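Local structure of Aureochrome1-like protein (Ochromonas danica, 6I20) at residues Q16-S21 with N111-Q116; R54-P59 with L83-K88. The protein probably serves as a blue-light receptor of the aureochrome family, binding flavin mononucleotide in a LOV-type PAS domain. All coordinates share one frame; numbering follows the deposited sequence. Where two conformers were deposited one is given.

Contact 1 (Q16-S21 with N111-Q116); sequences QNFVIS and NYLGVQ. With FMN (flavin mononucleotide), chain E.
With CG opposite the carbonyl carbon (chi1 -69°), N111 lays its amide alongside S21, and ND2 donates to S21 O at 3.0 Å, the acceptor lying in the amide plane. Y112 N reaches the same oxygen at 3.1 Å from the other face of its carbonyl plane, so S21 O is gripped from two sides; OD1 of N111 goes to Y5. A bend at chi2 (82°) folds the Q116 side chain back: OE1 lies near F18 CA, and NE2 points at the flavin, donating to FMN O4 at 3.0 Å and weakly to N5. In LOV relatives this glutamine is thought to read out the flavin state. Strand 18-21 and the strand holding 111-116 are antiparallel neighbours in the five-stranded PAS sheet. V19 pairs with G114 by two backbone bonds, both 2.9 Å (V19 N to G114 O, G114 N to V19 O), and S21 pairs likewise with Y112. The sheet has two different faces. F18, I20, L113 and V115 line one, most of it under helix 6-13, with F18 CD2 4.0 Å from L113 CD1. V19, S21, Y112 and G114 line the flavin side; G114, without a side chain, leaves room for the dimethylbenzene ring, and V19 CG2 comes to 3.6 Å from FMN C6. Beyond F18, Q116 N bonds N17 O, and a water bridges N17 N to Q116 O.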
loop_
_atom_site.group_PDB
_atom_site.type_symbol
_atom_site.label_atom_id
_atom_site.label_comp_id
_atom_site.label_asym_id
_atom_site.label_seq_id
_atom_site.Cartn_x
_atom_site.Cartn_y
_atom_site.Cartn_z
ATOM N N GLN A 16 4.054 -2.239 12.209
ATOM C CA GLN A 16 3.318 -2.730 11.073
ATOM C C GLN A 16 3.900 -2.314 9.737
ATOM O O GLN A 16 4.871 -1.538 9.686
ATOM C CB GLN A 16 1.851 -2.304 11.210
ATOM C CG GLN A 16 1.207 -2.816 12.488
ATOM C CD GLN A 16 1.183 -4.332 12.586
ATOM O OE1 GLN A 16 0.693 -5.008 11.694
ATOM N NE2 GLN A 16 1.742 -4.870 13.671
ATOM N N ASN A 17 3.360 -2.868 8.657
ATOM C CA ASN A 17 3.896 -2.630 7.295
ATOM C C ASN A 17 2.993 -1.602 6.640
ATOM O O ASN A 17 1.833 -1.866 6.391
ATOM C CB ASN A 17 3.834 -3.899 6.419
ATOM C CG ASN A 17 4.469 -5.084 7.069
ATOM O OD1 ASN A 17 5.423 -4.949 7.832
ATOM N ND2 ASN A 17 3.938 -6.262 6.783
ATOM N N PHE A 18 3.511 -0.424 6.327
ATOM C CA PHE A 18 2.696 0.567 5.692
ATOM C C PHE A 18 3.570 1.596 5.005
ATOM O O PHE A 18 4.761 1.738 5.311
ATOM C CB PHE A 18 1.735 1.237 6.709
ATOM C CG PHE A 18 2.433 2.095 7.736
ATOM C CD1 PHE A 18 2.944 1.510 8.896
ATOM C CD2 PHE A 18 2.652 3.464 7.520
ATOM C CE1 PHE A 18 3.618 2.277 9.842
ATOM C CE2 PHE A 18 3.339 4.223 8.471
ATOM C CZ PHE A 18 3.846 3.614 9.609
ATOM N N VAL A 19 2.906 2.336 4.105
ATOM C CA VAL A 19 3.467 3.501 3.449
ATOM C C VAL A 19 2.442 4.618 3.431
ATOM O O VAL A 19 1.241 4.379 3.576
ATOM C CB VAL A 19 3.911 3.230 1.986
ATOM C CG1 VAL A 19 4.981 2.158 1.945
ATOM C CG2 VAL A 19 2.759 2.874 1.114
ATOM N N ILE A 20 2.939 5.836 3.279
ATOM C CA ILE A 20 2.130 7.037 3.082
ATOM C C ILE A 20 2.533 7.631 1.729
ATOM O O ILE A 20 3.743 7.785 1.476
ATOM C CB ILE A 20 2.415 8.084 4.193
ATOM C CG1 ILE A 20 2.296 7.433 5.579
ATOM C CG2 ILE A 20 1.468 9.251 4.043
ATOM C CD1 ILE A 20 0.924 6.867 5.855
ATOM N N SER A 21 1.545 7.975 0.889
ATOM C CA SER A 21 1.825 8.622 -0.393
ATOM C C SER A 21 1.283 10.041 -0.382
ATOM O O SER A 21 0.470 10.406 0.489
ATOM C CB SER A 21 1.204 7.863 -1.569
ATOM O OG SER A 21 -0.207 8.101 -1.657
ATOM N N ASN A 111 -3.135 12.895 2.151
ATOM C CA ASN A 111 -2.225 11.778 1.916
ATOM C C ASN A 111 -3.051 10.513 1.742
ATOM O O ASN A 111 -4.240 10.474 2.115
ATOM C CB ASN A 111 -1.234 11.567 3.082
ATOM C CG ASN A 111 -0.206 12.671 3.214
ATOM O OD1 ASN A 111 -0.284 13.507 4.135
ATOM N ND2 ASN A 111 0.797 12.689 2.331
ATOM N N TYR A 112 -2.427 9.449 1.217
ATOM C CA TYR A 112 -3.011 8.124 1.307
ATOM C C TYR A 112 -2.163 7.223 2.177
ATOM O O TYR A 112 -0.929 7.327 2.183
ATOM C CB TYR A 112 -3.136 7.468 -0.080
ATOM C CG TYR A 112 -4.126 8.164 -0.964
ATOM C CD1 TYR A 112 -5.481 7.948 -0.830
ATOM C CD2 TYR A 112 -3.716 9.013 -1.971
ATOM C CE1 TYR A 112 -6.391 8.608 -1.632
ATOM C CE2 TYR A 112 -4.632 9.664 -2.781
ATOM C CZ TYR A 112 -5.965 9.482 -2.610
ATOM O OH TYR A 112 -6.862 10.153 -3.430
ATOM N N LEU A 113 -2.849 6.360 2.928
ATOM C CA LEU A 113 -2.235 5.337 3.728
ATOM C C LEU A 113 -2.414 4.013 3.020
ATOM O O LEU A 113 -3.521 3.701 2.586
ATOM C CB LEU A 113 -2.950 5.271 5.092
ATOM C CG LEU A 113 -2.575 4.124 6.019
ATOM C CD1 LEU A 113 -1.132 4.236 6.437
ATOM C CD2 LEU A 113 -3.509 4.113 7.226
ATOM N N GLY A 114 -1.345 3.217 2.958
ATOM C CA GLY A 114 -1.460 1.856 2.454
ATOM C C GLY A 114 -0.841 0.909 3.446
ATOM O O GLY A 114 0.278 1.127 3.906
ATOM N N VAL A 115 -1.597 -0.105 3.844
ATOM C CA VAL A 115 -1.145 -1.092 4.814
ATOM C C VAL A 115 -1.098 -2.455 4.150
ATOM O O VAL A 115 -2.112 -2.903 3.597
ATOM C CB VAL A 115 -2.086 -1.129 6.055
ATOM C CG1 VAL A 115 -1.625 -2.207 7.046
ATOM C CG2 VAL A 115 -2.204 0.261 6.702
ATOM N N GLN A 116 0.058 -3.113 4.203
ATOM C CA GLN A 116 0.276 -4.379 3.517
ATOM C C GLN A 116 0.306 -5.511 4.535
ATOM O O GLN A 116 0.989 -5.441 5.541
ATOM C CB GLN A 116 1.611 -4.364 2.766
ATOM C CG GLN A 116 1.681 -3.320 1.678
ATOM C CD GLN A 116 2.030 -1.911 2.094
ATOM O OE1 GLN A 116 2.479 -1.652 3.227
ATOM N NE2 GLN A 116 1.870 -0.946 1.138
HETATM N N1 FMN E . 0.229 -1.460 -5.145
HETATM C C2 FMN E . 0.759 -2.669 -4.857
HETATM O O2 FMN E . 0.819 -3.520 -5.774
HETATM N N3 FMN E . 1.245 -2.998 -3.635
HETATM C C4 FMN E . 1.207 -2.124 -2.584
HETATM O O4 FMN E . 1.604 -2.492 -1.446
HETATM C C4A FMN E . 0.690 -0.823 -2.841
HETATM N N5 FMN E . 0.647 0.108 -1.836
HETATM C C5A FMN E . 0.065 1.302 -2.108
HETATM C C6 FMN E . -0.021 2.283 -1.096
HETATM C C7 FMN E . -0.591 3.493 -1.314
HETATM C C7M FMN E . -0.700 4.530 -0.173
HETATM C C8 FMN E . -1.129 3.824 -2.605
HETATM C C8M FMN E . -1.775 5.149 -2.855
HETATM C C9 FMN E . -1.055 2.889 -3.608
HETATM C C9A FMN E . -0.501 1.633 -3.404
HETATM N N10 FMN E . -0.370 0.695 -4.459
HETATM C C10 FMN E . 0.153 -0.531 -4.165
HETATM C "C1'" FMN E . -0.998 0.922 -5.755
HETATM C "C2'" FMN E . -0.136 1.629 -6.805
HETATM O "O2'" FMN E . 0.684 2.602 -6.140
HETATM C "C3'" FMN E . -1.038 2.332 -7.807
HETATM O "O3'" FMN E . -1.958 3.225 -7.157
HETATM C "C4'" FMN E . -1.822 1.409 -8.713
HETATM O "O4'" FMN E . -0.895 0.495 -9.325
HETATM C "C5'" FMN E . -2.534 2.220 -9.847
HETATM O "O5'" FMN E . -1.671 3.311 -10.311
HETATM P P FMN E . -1.918 3.842 -11.813
HETATM O O1P FMN E . -0.880 4.865 -12.066
HETATM O O2P FMN E . -1.807 2.667 -12.693
HETATM O O3P FMN E . -3.335 4.399 -11.763
HETATM O O HOH W 1 1.246 -4.767 8.398
#

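Contact 2 (R54-P59 with L83-K88); sequences RFLQGP and LLNYRK. With FMN (flavin mononucleotide), chain E.
L56 and N85 meet beside the pyrimidine end of the flavin, and the N85 side chain can be followed outward atom by atom. Its CB sits 3.5 Å from L56 O. CG, swung opposite the carbonyl carbon (chi1 -84°), passes the CB of L56, and OD1 lies 3.6 Å from that same L56 CB. At the tip the amide splits its work. OD1 accepts a hydrogen bond from FMN N3 at 2.9 Å, almost straight (177°), and also accepts from N95 ND2. ND2 donates to FMN O2 at 3.0 Å and, with a second proton, to L84 O. A leucine here would probably leave FMN N3 without its acceptor and O2 with one donor fewer, setting the pyrimidine edge less firmly in place. Q57 runs beside N85 in the same direction, the two amide planes 26° apart, and its NE2 reaches both FMN O2 and the ribityl O4'. Behind this polar row the backbones join: Y86 N donates to L56 O at 2.8 Å, which also lies at the edge of the Y86 ring. That ring packs against the backbone of 57-59, CE1 3.3 Å from G58 CA, and its OH is held by E60 N. Segment 54-57 belongs to the NCRFLQ motif of LOV domains, whose cysteine forms the photoadduct in relatives; at its start R54 NH2 grips FMN O1P at 2.7 Å while NH1 pairs with D27. FMN O2 thus receives N-H groups from both Q57 and N85, an arrangement likely to draw electron density toward the pyrimidine carbonyl and to steady negative charge there.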
loop_
_atom_site.group_PDB
_atom_site.type_symbol
_atom_site.label_atom_id
_atom_site.label_comp_id
_atom_site.label_asym_id
_atom_site.label_seq_id
_atom_site.Cartn_x
_atom_site.Cartn_y
_atom_site.Cartn_z
ATOM N N ARG A 54 3.693 0.927 -7.387
ATOM C CA ARG A 54 3.502 -0.058 -8.421
ATOM C C ARG A 54 4.756 -0.863 -8.701
ATOM O O ARG A 54 4.678 -1.868 -9.414
ATOM C CB ARG A 54 2.976 0.567 -9.706
ATOM C CG ARG A 54 4.009 1.302 -10.517
ATOM C CD ARG A 54 3.467 1.771 -11.858
ATOM N NE ARG A 54 2.467 2.804 -11.746
ATOM C CZ ARG A 54 2.729 4.094 -11.576
ATOM N NH1 ARG A 54 3.970 4.556 -11.527
ATOM N NH2 ARG A 54 1.720 4.951 -11.449
ATOM N N PHE A 55 5.926 -0.433 -8.238
ATOM C CA PHE A 55 7.134 -1.251 -8.383
ATOM C C PHE A 55 7.051 -2.647 -7.778
ATOM O O PHE A 55 7.858 -3.528 -8.070
ATOM C CB PHE A 55 8.424 -0.522 -7.909
ATOM C CG PHE A 55 8.471 -0.243 -6.422
ATOM C CD1 PHE A 55 8.838 -1.232 -5.526
ATOM C CD2 PHE A 55 8.156 1.015 -5.922
ATOM C CE1 PHE A 55 8.873 -0.966 -4.174
ATOM C CE2 PHE A 55 8.170 1.265 -4.559
ATOM C CZ PHE A 55 8.500 0.270 -3.684
ATOM N N LEU A 56 6.063 -2.828 -6.905
ATOM C CA LEU A 56 5.782 -4.161 -6.320
ATOM C C LEU A 56 5.042 -5.106 -7.238
ATOM O O LEU A 56 4.913 -6.284 -6.942
ATOM C CB LEU A 56 5.044 -4.012 -4.993
ATOM C CG LEU A 56 5.793 -3.318 -3.882
ATOM C CD1 LEU A 56 4.902 -3.222 -2.645
ATOM C CD2 LEU A 56 7.094 -4.026 -3.521
ATOM N N GLN A 57 4.564 -4.595 -8.378
ATOM C CA GLN A 57 3.751 -5.423 -9.275
ATOM C C GLN A 57 4.610 -6.046 -10.371
ATOM O O GLN A 57 5.666 -5.521 -10.703
ATOM C CB GLN A 57 2.657 -4.565 -9.887
ATOM C CG GLN A 57 1.714 -3.964 -8.831
ATOM C CD GLN A 57 0.889 -2.807 -9.335
ATOM O OE1 GLN A 57 0.806 -2.542 -10.554
ATOM N NE2 GLN A 57 0.228 -2.095 -8.391
ATOM N N GLY A 58 4.129 -7.136 -10.927
ATOM C CA GLY A 58 4.871 -7.845 -11.969
ATOM C C GLY A 58 3.952 -8.659 -12.826
ATOM O O GLY A 58 2.723 -8.519 -12.774
ATOM N N PRO A 59 4.522 -9.534 -13.656
ATOM C CA PRO A 59 3.733 -10.216 -14.687
ATOM C C PRO A 59 2.587 -11.062 -14.183
ATOM O O PRO A 59 1.611 -11.216 -14.897
ATOM C CB PRO A 59 4.768 -11.103 -15.383
ATOM C CG PRO A 59 6.018 -10.436 -15.149
ATOM C CD PRO A 59 5.974 -9.766 -13.824
ATOM N N LEU A 83 -3.569 -9.087 -3.855
ATOM C CA LEU A 83 -2.861 -9.197 -5.144
ATOM C C LEU A 83 -1.457 -9.697 -4.940
ATOM O O LEU A 83 -0.871 -9.583 -3.874
ATOM C CB LEU A 83 -2.906 -7.874 -5.908
ATOM C CG LEU A 83 -1.890 -6.791 -5.581
ATOM C CD1 LEU A 83 -2.067 -5.590 -6.523
ATOM C CD2 LEU A 83 -1.967 -6.285 -4.147
ATOM N N LEU A 84 -0.901 -10.245 -6.034
ATOM C CA LEU A 84 0.453 -10.765 -6.001
ATOM C C LEU A 84 1.459 -9.638 -6.157
ATOM O O LEU A 84 1.330 -8.816 -7.066
ATOM C CB LEU A 84 0.622 -11.797 -7.113
ATOM C CG LEU A 84 1.871 -12.671 -6.973
ATOM C CD1 LEU A 84 1.709 -13.705 -5.861
ATOM C CD2 LEU A 84 2.211 -13.358 -8.300
ATOM N N ASN A 85 2.434 -9.605 -5.268
ATOM C CA ASN A 85 3.492 -8.610 -5.326
ATOM C C ASN A 85 4.849 -9.329 -5.320
ATOM O O ASN A 85 4.965 -10.522 -5.064
ATOM C CB ASN A 85 3.422 -7.641 -4.136
ATOM C CG ASN A 85 2.463 -6.485 -4.298
ATOM O OD1 ASN A 85 2.377 -5.683 -3.334
ATOM N ND2 ASN A 85 1.820 -6.284 -5.443
ATOM N N TYR A 86 5.858 -8.542 -5.676
ATOM C CA TYR A 86 7.225 -8.999 -5.924
ATOM C C TYR A 86 8.200 -8.239 -5.021
ATOM O O TYR A 86 8.157 -6.997 -4.937
ATOM C CB TYR A 86 7.632 -8.710 -7.380
ATOM C CG TYR A 86 6.926 -9.581 -8.395
ATOM C CD1 TYR A 86 5.594 -9.367 -8.719
ATOM C CD2 TYR A 86 7.602 -10.603 -9.054
ATOM C CE1 TYR A 86 4.941 -10.153 -9.639
ATOM C CE2 TYR A 86 6.956 -11.374 -10.001
ATOM C CZ TYR A 86 5.607 -11.151 -10.272
ATOM O OH TYR A 86 4.872 -11.926 -11.182
ATOM N N ARG A 87 9.094 -8.986 -4.372
ATOM C CA ARG A 87 10.174 -8.388 -3.589
ATOM C C ARG A 87 11.301 -7.962 -4.527
ATOM O O ARG A 87 11.336 -8.325 -5.711
ATOM C CB ARG A 87 10.712 -9.392 -2.577
ATOM C CG ARG A 87 9.649 -9.876 -1.599
ATOM C CD ARG A 87 10.295 -10.597 -0.427
ATOM N NE ARG A 87 9.315 -11.105 0.539
ATOM C CZ ARG A 87 8.622 -12.229 0.381
ATOM N NH1 ARG A 87 8.795 -12.981 -0.711
ATOM N NH2 ARG A 87 7.760 -12.616 1.310
ATOM N N LYS A 88 12.277 -7.237 -3.977
ATOM C CA LYS A 88 13.433 -6.773 -4.746
ATOM C C LYS A 88 14.132 -7.966 -5.376
ATOM O O LYS A 88 14.622 -7.843 -6.506
ATOM C CB LYS A 88 14.392 -5.957 -3.844
ATOM C CG LYS A 88 15.540 -5.323 -4.624
ATOM C CD LYS A 88 16.279 -4.211 -3.905
ATOM C CE LYS A 88 17.092 -4.729 -2.756
ATOM N NZ LYS A 88 17.901 -3.640 -2.134
HETATM N N1 FMN E . 0.229 -1.460 -5.145
HETATM C C2 FMN E . 0.759 -2.669 -4.857
HETATM O O2 FMN E . 0.819 -3.520 -5.774
HETATM N N3 FMN E . 1.245 -2.998 -3.635
HETATM C C4 FMN E . 1.207 -2.124 -2.584
HETATM O O4 FMN E . 1.604 -2.492 -1.446
HETATM C C4A FMN E . 0.690 -0.823 -2.841
HETATM N N5 FMN E . 0.647 0.108 -1.836
HETATM C C5A FMN E . 0.065 1.302 -2.108
HETATM C C6 FMN E . -0.021 2.283 -1.096
HETATM C C7 FMN E . -0.591 3.493 -1.314
HETATM C C7M FMN E . -0.700 4.530 -0.173
HETATM C C8 FMN E . -1.129 3.824 -2.605
HETATM C C8M FMN E . -1.775 5.149 -2.855
HETATM C C9 FMN E . -1.055 2.889 -3.608
HETATM C C9A FMN E . -0.501 1.633 -3.404
HETATM N N10 FMN E . -0.370 0.695 -4.459
HETATM C C10 FMN E . 0.153 -0.531 -4.165
HETATM C "C1'" FMN E . -0.998 0.922 -5.755
HETATM C "C2'" FMN E . -0.136 1.629 -6.805
HETATM O "O2'" FMN E . 0.684 2.602 -6.140
HETATM C "C3'" FMN E . -1.038 2.332 -7.807
HETATM O "O3'" FMN E . -1.958 3.225 -7.157
HETATM C "C4'" FMN E . -1.822 1.409 -8.713
HETATM O "O4'" FMN E . -0.895 0.495 -9.325
HETATM C "C5'" FMN E . -2.534 2.220 -9.847
HETATM O "O5'" FMN E . -1.671 3.311 -10.311
HETATM P P FMN E . -1.918 3.842 -11.813
HETATM O O1P FMN E . -0.880 4.865 -12.066
HETATM O O2P FMN E . -1.807 2.667 -12.693
HETATM O O3P FMN E . -3.335 4.399 -11.763
HETATM O O HOH W 2 9.447 -5.405 -6.737
#

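Contact 1 is buried near the middle of the domain, contact 2 is partly buried and lies further out; their centres are 16 Å apart, and along the chain 54-59 and 83-88 fall between the two strands of contact 1. Both reach the same antiparallel sheet, contact 1 through strands 18-21 and 109-119 inside it, contact 2 through strand 79-86 at one border. The first is mainly backbone pairing with apolar side chains on one face; the second joins a loop to an edge strand by one backbone bond, a tyrosine ring and amides turned to the flavin. Around the FMN they divide the work: contact 1 lies along the dimethylbenzene side and O4, contact 2 holds the pyrimidine end, ribityl and phosphate.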